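Local coordinates for peptidase, M20/M25/M40 family (PDB 4EWT), which probably hydrolyses amide bonds of N-acylated amino acids or related small substrates, using a pair of manganese ions in its catalytic domain, at residues Q220-R225 with K272-L277; A186-K191 with V235-F240; K279-E282 with T288-L291. All coordinates share one frame; numbering follows the deposited sequence.

Interaction 1: residues Q220-R225 with K272-L277. With PE7 (1-deoxy-1-thio-heptaethylene glycol), chain L.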
loop_
_atom_site.group_PDB
_atom_site.type_symbol
_atom_site.label_atom_id
_atom_site.label_comp_id
_atom_site.label_asym_id
_atom_site.label_seq_id
_atom_site.Cartn_x
_atom_site.Cartn_y
_atom_site.Cartn_z
ATOM N N GLN A 220 -5.678 -0.593 7.034
ATOM C CA GLN A 220 -6.363 -1.881 6.888
ATOM C C GLN A 220 -5.776 -2.928 7.840
ATOM O O GLN A 220 -6.452 -3.901 8.155
ATOM C CB GLN A 220 -6.297 -2.383 5.441
ATOM C CG GLN A 220 -6.871 -1.360 4.405
ATOM C CD GLN A 220 -8.158 -0.705 4.875
ATOM O OE1 GLN A 220 -8.229 0.531 5.000
ATOM N NE2 GLN A 220 -9.178 -1.520 5.138
ATOM N N THR A 221 -4.533 -2.714 8.296
ATOM C CA THR A 221 -3.899 -3.631 9.236
ATOM C C THR A 221 -4.469 -3.559 10.635
ATOM O O THR A 221 -4.268 -4.484 11.412
ATOM C CB THR A 221 -2.371 -3.447 9.340
ATOM O OG1 THR A 221 -2.077 -2.095 9.735
ATOM C CG2 THR A 221 -1.687 -3.791 8.015
ATOM N N VAL A 222 -5.178 -2.484 10.968
ATOM C CA VAL A 222 -5.844 -2.417 12.282
ATOM C C VAL A 222 -6.840 -3.568 12.447
ATOM O O VAL A 222 -6.761 -4.352 13.402
ATOM C CB VAL A 222 -6.534 -1.062 12.516
ATOM C CG1 VAL A 222 -7.290 -1.057 13.848
ATOM C CG2 VAL A 222 -5.492 0.065 12.468
ATOM N N VAL A 223 -7.752 -3.705 11.485
ATOM C CA VAL A 223 -8.681 -4.818 11.541
ATOM C C VAL A 223 -7.956 -6.120 11.180
ATOM O O VAL A 223 -8.204 -7.165 11.797
ATOM C CB VAL A 223 -9.982 -4.559 10.706
ATOM C CG1 VAL A 223 -10.817 -5.822 10.565
ATOM C CG2 VAL A 223 -10.846 -3.459 11.381
ATOM N N SER A 224 -7.038 -6.079 10.221
ATOM C CA SER A 224 -6.582 -7.349 9.637
ATOM C C SER A 224 -5.449 -8.010 10.415
ATOM O O SER A 224 -5.186 -9.209 10.226
ATOM C CB SER A 224 -6.163 -7.161 8.166
ATOM O OG SER A 224 -4.837 -6.673 8.101
ATOM N N ARG A 225 -4.792 -7.262 11.277
ATOM C CA ARG A 225 -3.636 -7.699 12.018
ATOM C C ARG A 225 -3.749 -7.450 13.531
ATOM O O ARG A 225 -3.468 -8.298 14.304
ATOM C CB ARG A 225 -2.337 -7.159 11.423
ATOM C CG ARG A 225 -2.013 -7.558 10.047
ATOM C CD ARG A 225 -1.416 -8.899 9.999
ATOM N NE ARG A 225 -2.389 -9.944 10.001
ATOM C CZ ARG A 225 -2.137 -11.233 10.033
ATOM N NH1 ARG A 225 -0.933 -11.689 10.100
ATOM N NH2 ARG A 225 -3.105 -12.066 10.026
ATOM N N LYS A 272 -5.988 3.031 19.917
ATOM C CA LYS A 272 -4.545 2.983 20.119
ATOM C C LYS A 272 -3.801 2.774 18.801
ATOM O O LYS A 272 -2.806 3.445 18.531
ATOM C CB LYS A 272 -4.184 1.891 21.138
ATOM C CG LYS A 272 -2.673 1.598 21.261
ATOM C CD LYS A 272 -2.406 0.508 22.309
ATOM C CE LYS A 272 -0.969 0.001 22.187
ATOM N NZ LYS A 272 -0.606 -0.969 23.273
ATOM N N GLU A 273 -4.290 1.839 17.987
ATOM C CA GLU A 273 -3.636 1.510 16.722
ATOM C C GLU A 273 -3.784 2.571 15.619
ATOM O O GLU A 273 -2.873 2.753 14.811
ATOM C CB GLU A 273 -4.042 0.088 16.251
ATOM C CG GLU A 273 -3.547 -1.023 17.227
ATOM C CD GLU A 273 -2.023 -0.998 17.452
ATOM O OE1 GLU A 273 -1.301 -0.575 16.532
ATOM O OE2 GLU A 273 -1.535 -1.405 18.540
ATOM N N ILE A 274 -4.917 3.279 15.603
ATOM C CA ILE A 274 -5.133 4.369 14.650
ATOM C C ILE A 274 -4.262 5.552 15.054
ATOM O O ILE A 274 -3.681 6.215 14.198
ATOM C CB ILE A 274 -6.629 4.804 14.597
ATOM C CG1 ILE A 274 -7.439 3.760 13.840
ATOM C CG2 ILE A 274 -6.807 6.241 13.967
ATOM C CD1 ILE A 274 -8.948 4.005 13.848
ATOM N N LYS A 275 -4.181 5.813 16.360
ATOM C CA LYS A 275 -3.252 6.826 16.868
ATOM C C LYS A 275 -1.792 6.520 16.554
ATOM O O LYS A 275 -1.040 7.439 16.268
ATOM C CB LYS A 275 -3.470 7.092 18.371
ATOM C CG LYS A 275 -4.716 7.918 18.611
ATOM C CD LYS A 275 -5.146 8.011 20.090
ATOM C CE LYS A 275 -6.296 9.006 20.225
ATOM N NZ LYS A 275 -6.668 9.273 21.675
ATOM N N ARG A 276 -1.405 5.237 16.551
ATOM C CA ARG A 276 -0.018 4.838 16.221
ATOM C C ARG A 276 0.283 5.075 14.744
ATOM O O ARG A 276 1.339 5.601 14.373
ATOM C CB ARG A 276 0.231 3.349 16.540
ATOM C CG ARG A 276 1.736 2.938 16.473
ATOM C CD ARG A 276 1.896 1.424 16.199
ATOM N NE ARG A 276 1.258 0.604 17.222
ATOM C CZ ARG A 276 1.844 0.198 18.347
ATOM N NH1 ARG A 276 3.125 0.507 18.617
ATOM N NH2 ARG A 276 1.151 -0.549 19.204
ATOM N N LEU A 277 -0.643 4.665 13.897
ATOM C CA LEU A 277 -0.516 4.925 12.466
ATOM C C LEU A 277 -0.490 6.394 12.137
ATOM O O LEU A 277 0.243 6.814 11.257
ATOM C CB LEU A 277 -1.628 4.250 11.691
ATOM C CG LEU A 277 -1.554 2.732 11.744
ATOM C CD1 LEU A 277 -2.848 2.200 11.129
ATOM C CD2 LEU A 277 -0.306 2.222 11.001
HETATM S S1 PE7 L . 5.163 -13.831 24.150
HETATM C C2 PE7 L . 6.572 -13.804 25.323
HETATM C C3 PE7 L . 7.761 -13.006 24.794
HETATM O O4 PE7 L . 7.436 -11.601 24.771
HETATM C C5 PE7 L . 8.636 -10.821 24.780
HETATM C C6 PE7 L . 8.614 -9.870 23.600
HETATM O O7 PE7 L . 7.638 -8.883 23.940
HETATM C C8 PE7 L . 7.437 -8.019 22.815
HETATM C C9 PE7 L . 6.353 -6.988 23.077
HETATM O O10 PE7 L . 5.322 -7.549 23.856
HETATM C C11 PE7 L . 4.078 -6.959 23.497
HETATM C C12 PE7 L . 3.033 -7.983 23.105
HETATM O O13 PE7 L . 2.398 -7.460 21.928
HETATM C C14 PE7 L . 1.392 -8.320 21.405
HETATM C C15 PE7 L . 1.293 -7.932 19.939
HETATM O O16 PE7 L . 1.207 -6.523 19.893
HETATM C C17 PE7 L . 1.089 -6.070 18.549
HETATM C C18 PE7 L . 1.414 -4.595 18.574
HETATM O O19 PE7 L . 2.834 -4.533 18.481
HETATM C C20 PE7 L . 3.226 -3.183 18.211
HETATM C C21 PE7 L . 4.516 -2.808 18.959
HETATM O O22 PE7 L . 4.540 -3.371 20.278
#
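Val222 meets Glu273 and Leu277 where two helices of the smaller, lid-like domain of this M20-family enzyme, 208-226 and 264-285, pack on the same side of an antiparallel sheet. The helices pack in a roughly antiparallel sense: the short segments run at 141° to one another with their axes 9.9 Å apart. No hydrogen bond joins them; the contact is made by carbon atoms, the CB of Glu273 among them. Val222 CG2 does most of the touching. It lies 3.7 Å from Leu277 CD1, and 4.1 Å from Glu273 CB, so it rests on the aliphatic root of the glutamate while the carboxylate leads elsewhere. The valine owes this reach to its first torsion (chi1 176°), which sets CG1 anti to the backbone N and leaves CG2 beside that nitrogen. Ile274 CG1 is a more distant neighbour of the same methyl, and Ile274 also reaches Tyr293 on the sheet.

Next out is the Glu273 carboxylate, bent back at chi2 to meet Arg276 one turn further on. Arg276 grips it side-on, with NE on Glu273 OE1 and NH2 on Glu273 OE2. Both oxygens are approached on their syn sides, close to the guanidinium plane, which should hold the two flat groups nearly coplanar. On the other helix Arg225 reaches two further subunits: its guanidinium forms a salt bridge with Asp207 of the third subunit and a hydrogen bond with Thr236 of the second. The bound polyether PE7 lies over one face of the Arg276 guanidinium, offset toward the rim, with its C20 3.5 Å from Arg276 NH2.

Interaction 2: residues A186-K191 with V235-F240; sequences AFFKLK and VTIGSF
Phe188 projects its ring onto Ile237 and Val235 beneath the antiparallel sheet of the smaller domain, in an alpha/beta sandwich whose other layer consists of helices 208-226 and 264-285. Strands 179-193 and 233-242 are not adjacent in this sheet; each pairs with strand 248-261, which runs between them. The closest alpha carbons, those of Phe188 and Ile237, are accordingly 9.3 Å apart, and side chains bridge the gap.

The apolar contacts converge on the far end of the Phe188 ring. Ile237 CD1 lies 3.5 Å from Phe188 CZ and 3.7 Å from Phe188 CE1, approaching the ring obliquely, and the two side chains cross at about a right angle. Val235 CG1 is a looser neighbour of the same CZ, at 4.4 Å. With chi1 at 63°, Phe188 CG sits between the backbone N and the carbonyl carbon, a placing that carries the ring across to the second strand. Ile274 of helix 264-285 packs against both Phe188 and Val235, while Leu219 of helix 208-226 covers Val235 and Ile237, closing this layer against the helices.

Backbone hydrogen bonding passes through the intervening strand: Phe188 pairs with Gly257 and Leu190 with Ile255. A classic beta bulge interrupts the other border, where Gly238 and Ser239 both face Glu256.

Across the subunit interface, strand 233-242 extends the sheet by antiparallel pairing at Phe240 with the fourth subunit. There the Phe240 ring stacks on Phe240 of that subunit, and Ser239 OG is hydrogen-bonded to its Gly244 N.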
loop_
_atom_site.group_PDB
_atom_site.type_symbol
_atom_site.label_atom_id
_atom_site.label_comp_id
_atom_site.label_asym_id
_atom_site.label_seq_id
_atom_site.Cartn_x
_atom_site.Cartn_y
_atom_site.Cartn_z
ATOM N N ALA A 186 -16.908 5.011 17.622
ATOM C CA ALA A 186 -16.101 6.230 17.742
ATOM C C ALA A 186 -16.000 6.906 16.382
ATOM O O ALA A 186 -16.236 6.269 15.363
ATOM C CB ALA A 186 -14.725 5.914 18.319
ATOM N N PHE A 187 -15.665 8.195 16.387
ATOM C CA PHE A 187 -15.479 8.986 15.181
ATOM C C PHE A 187 -14.142 9.706 15.225
ATOM O O PHE A 187 -13.714 10.167 16.281
ATOM C CB PHE A 187 -16.581 10.044 15.062
ATOM C CG PHE A 187 -17.953 9.466 14.957
ATOM C CD1 PHE A 187 -18.327 8.729 13.827
ATOM C CD2 PHE A 187 -18.873 9.640 15.984
ATOM C CE1 PHE A 187 -19.606 8.186 13.724
ATOM C CE2 PHE A 187 -20.160 9.102 15.895
ATOM C CZ PHE A 187 -20.529 8.382 14.767
ATOM N N PHE A 188 -13.507 9.851 14.073
ATOM C CA PHE A 188 -12.278 10.623 13.998
ATOM C C PHE A 188 -12.180 11.484 12.747
ATOM O O PHE A 188 -12.729 11.150 11.688
ATOM C CB PHE A 188 -11.036 9.718 14.148
ATOM C CG PHE A 188 -10.882 8.687 13.052
ATOM C CD1 PHE A 188 -10.028 8.918 11.988
ATOM C CD2 PHE A 188 -11.561 7.470 13.126
ATOM C CE1 PHE A 188 -9.861 7.949 10.969
ATOM C CE2 PHE A 188 -11.410 6.478 12.122
ATOM C CZ PHE A 188 -10.569 6.717 11.048
ATOM N N LYS A 189 -11.482 12.605 12.898
ATOM C CA LYS A 189 -11.095 13.438 11.771
ATOM C C LYS A 189 -9.587 13.497 11.788
ATOM O O LYS A 189 -8.982 13.653 12.847
ATOM C CB LYS A 189 -11.666 14.854 11.910
ATOM C CG LYS A 189 -13.185 14.890 11.937
ATOM C CD LYS A 189 -13.709 16.305 12.127
ATOM C CE LYS A 189 -15.242 16.340 12.053
ATOM N NZ LYS A 189 -15.804 17.429 12.912
ATOM N N LEU A 190 -8.976 13.339 10.623
ATOM C CA LEU A 190 -7.533 13.441 10.537
ATOM C C LEU A 190 -7.173 14.451 9.471
ATOM O O LEU A 190 -7.594 14.333 8.310
ATOM C CB LEU A 190 -6.900 12.082 10.223
ATOM C CG LEU A 190 -5.402 12.057 9.881
ATOM C CD1 LEU A 190 -4.492 12.443 11.077
ATOM C CD2 LEU A 190 -5.047 10.687 9.360
ATOM N N LYS A 191 -6.408 15.454 9.870
ATOM C CA LYS A 191 -5.899 16.389 8.909
ATOM C C LYS A 191 -4.461 16.002 8.627
ATOM O O LYS A 191 -3.685 15.816 9.546
ATOM C CB LYS A 191 -6.010 17.833 9.409
ATOM C CG LYS A 191 -5.342 18.830 8.467
ATOM C CD LYS A 191 -5.751 20.268 8.744
ATOM C CE LYS A 191 -5.087 20.798 9.985
ATOM N NZ LYS A 191 -5.140 22.308 10.026
ATOM N N VAL A 235 -13.226 -0.357 10.798
ATOM C CA VAL A 235 -12.609 0.944 10.596
ATOM C C VAL A 235 -12.906 1.341 9.174
ATOM O O VAL A 235 -12.401 0.717 8.210
ATOM C CB VAL A 235 -11.075 0.923 10.889
ATOM C CG1 VAL A 235 -10.477 2.293 10.673
ATOM C CG2 VAL A 235 -10.810 0.471 12.337
ATOM N N THR A 236 -13.783 2.335 9.039
ATOM C CA THR A 236 -14.188 2.862 7.728
ATOM C C THR A 236 -13.717 4.309 7.542
ATOM O O THR A 236 -13.928 5.152 8.432
ATOM C CB THR A 236 -15.717 2.789 7.541
ATOM O OG1 THR A 236 -16.095 1.435 7.289
ATOM C CG2 THR A 236 -16.169 3.630 6.336
ATOM N N ILE A 237 -13.067 4.595 6.409
ATOM C CA ILE A 237 -12.815 5.975 6.007
ATOM C C ILE A 237 -13.916 6.332 5.034
ATOM O O ILE A 237 -13.875 5.921 3.881
ATOM C CB ILE A 237 -11.450 6.204 5.311
ATOM C CG1 ILE A 237 -10.282 5.837 6.225
ATOM C CG2 ILE A 237 -11.316 7.672 4.870
ATOM C CD1 ILE A 237 -10.258 6.621 7.558
ATOM N N GLY A 238 -14.904 7.090 5.511
ATOM C CA GLY A 238 -16.015 7.503 4.688
ATOM C C GLY A 238 -15.791 8.796 3.926
ATOM O O GLY A 238 -16.520 9.093 2.977
ATOM N N SER A 239 -14.779 9.565 4.321
ATOM C CA SER A 239 -14.518 10.848 3.662
ATOM C C SER A 239 -13.013 11.054 3.498
ATOM O O SER A 239 -12.272 11.093 4.480
ATOM C CB SER A 239 -15.151 11.985 4.456
ATOM O OG SER A 239 -15.139 13.181 3.723
ATOM N N PHE A 240 -12.561 11.108 2.243
ATOM C CA PHE A 240 -11.176 11.448 1.943
ATOM C C PHE A 240 -11.302 12.736 1.128
ATOM O O PHE A 240 -11.531 12.698 -0.086
ATOM C CB PHE A 240 -10.529 10.300 1.148
ATOM C CG PHE A 240 -9.018 10.445 0.909
ATOM C CD1 PHE A 240 -8.150 9.454 1.316
ATOM C CD2 PHE A 240 -8.493 11.529 0.220
ATOM C CE1 PHE A 240 -6.765 9.556 1.082
ATOM C CE2 PHE A 240 -7.107 11.652 -0.010
ATOM C CZ PHE A 240 -6.251 10.663 0.416
#

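Interaction 3: residues K279-E282 with T288-L291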
loop_
_atom_site.group_PDB
_atom_site.type_symbol
_atom_site.label_atom_id
_atom_site.label_comp_id
_atom_site.label_asym_id
_atom_site.label_seq_id
_atom_site.Cartn_x
_atom_site.Cartn_y
_atom_site.Cartn_z
ATOM N N LYS A 279 0.354 9.137 14.146
ATOM C CA LYS A 279 1.643 9.679 14.591
ATOM C C LYS A 279 2.826 9.232 13.702
ATOM O O LYS A 279 3.704 10.037 13.359
ATOM C CB LYS A 279 1.907 9.261 16.034
ATOM C CG LYS A 279 3.216 9.741 16.594
ATOM C CD LYS A 279 4.398 8.772 16.342
ATOM C CE LYS A 279 5.556 9.032 17.320
ATOM N NZ LYS A 279 6.606 9.869 16.657
ATOM N N GLY A 280 2.866 7.939 13.393
ATOM C CA GLY A 280 3.924 7.365 12.583
ATOM C C GLY A 280 3.929 7.905 11.157
ATOM O O GLY A 280 4.989 7.991 10.526
ATOM N N LEU A 281 2.750 8.259 10.645
ATOM C CA LEU A 281 2.666 8.877 9.320
ATOM C C LEU A 281 3.482 10.175 9.239
ATOM O O LEU A 281 4.086 10.468 8.209
ATOM C CB LEU A 281 1.214 9.144 8.923
ATOM C CG LEU A 281 0.993 9.263 7.414
ATOM C CD1 LEU A 281 0.848 7.847 6.826
ATOM C CD2 LEU A 281 -0.271 10.066 7.162
ATOM N N GLU A 282 3.519 10.926 10.336
ATOM C CA GLU A 282 4.306 12.154 10.391
ATOM C C GLU A 282 5.790 11.885 10.178
ATOM O O GLU A 282 6.453 12.627 9.462
ATOM C CB GLU A 282 4.121 12.913 11.712
ATOM C CG GLU A 282 2.707 13.260 12.089
ATOM C CD GLU A 282 2.689 14.177 13.304
ATOM O OE1 GLU A 282 3.426 13.883 14.266
ATOM O OE2 GLU A 282 1.980 15.198 13.292
ATOM N N THR A 288 2.448 16.769 8.782
ATOM C CA THR A 288 1.912 17.040 10.126
ATOM C C THR A 288 0.490 16.488 10.180
ATOM O O THR A 288 -0.326 16.775 9.297
ATOM C CB THR A 288 1.881 18.549 10.434
ATOM O OG1 THR A 288 3.153 19.100 10.119
ATOM C CG2 THR A 288 1.588 18.825 11.918
ATOM N N CYS A 289 0.191 15.698 11.212
ATOM C CA CYS A 289 -1.134 15.103 11.347
ATOM C C CYS A 289 -1.866 15.722 12.517
ATOM O O CYS A 289 -1.295 15.846 13.600
ATOM C CB CYS A 289 -1.007 13.618 11.601
ATOM S SG CYS A 289 -0.567 12.714 10.141
ATOM N N THR A 290 -3.128 16.088 12.304
ATOM C CA THR A 290 -3.991 16.547 13.397
ATOM C C THR A 290 -5.156 15.585 13.521
ATOM O O THR A 290 -6.076 15.588 12.698
ATOM C CB THR A 290 -4.478 18.003 13.198
ATOM O OG1 THR A 290 -3.365 18.809 12.798
ATOM C CG2 THR A 290 -5.079 18.585 14.509
ATOM N N LEU A 291 -5.081 14.741 14.549
ATOM C CA LEU A 291 -6.100 13.750 14.833
ATOM C C LEU A 291 -7.012 14.221 15.967
ATOM O O LEU A 291 -6.541 14.615 17.045
ATOM C CB LEU A 291 -5.446 12.421 15.194
ATOM C CG LEU A 291 -6.316 11.167 15.333
ATOM C CD1 LEU A 291 -7.031 10.848 14.054
ATOM C CD2 LEU A 291 -5.448 9.985 15.780
#
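Glu282 and Leu281, near the end of helix 264-285, meet Thr288 and Cys289 where the chain turns back as strand 288-295, an alpha-beta connection that lays the helix against the sheet it re-enters.

The polar part is one hydrogen bond. Cys289 N donates to Glu282 OE2 over 2.8 Å, almost straight at 173°, and the carboxylate accepts it through the anti lone pair, the one turned away from its other oxygen. Glu282 stretches out beyond CG (chi2 -172°), which carries the carboxylate from the helix to the strand. The backbone of Thr288 bonds to Gln193 of strand 179-193, so the start of the strand is tied both to the helix and to its neighbouring strand.

The apolar part centres on Cys289, whose side chain points to the helix. Its CB lies 3.8 Å from Glu282 CG, and Glu282 CG is also 3.8 Å from Cys289 SG. Leu281 comes in from the preceding position of the helix, and Leu190 and Ser278 pack on the cysteine as well. Leu281 itself also touches Met284 of the third subunit, while its CD2 stands 4.0 Å from Cys289 SG.

All three contacts lie in the smaller domain, their centres 13 to 14 Å apart, where two helices cover one antiparallel sheet. Helix 264-285 serves interactions 1 and 3, which touch through Lys275 CG and Leu291 CD2 (3.6 Å). Interactions 2 and 3 reach neighbouring strands, joined by a probable hydrogen bond from Thr290 N to Lys191 O (2.8 Å). Along the chain, interactions 1 and 2 interlock, their segments alternating, whereas interaction 3 follows both. Helix packing, sheet packing and the helix-to-strand return thus join the helical layer to the sheet. Each also borders other subunits, consistent with this domain contributing to contacts within the four-chain assembly.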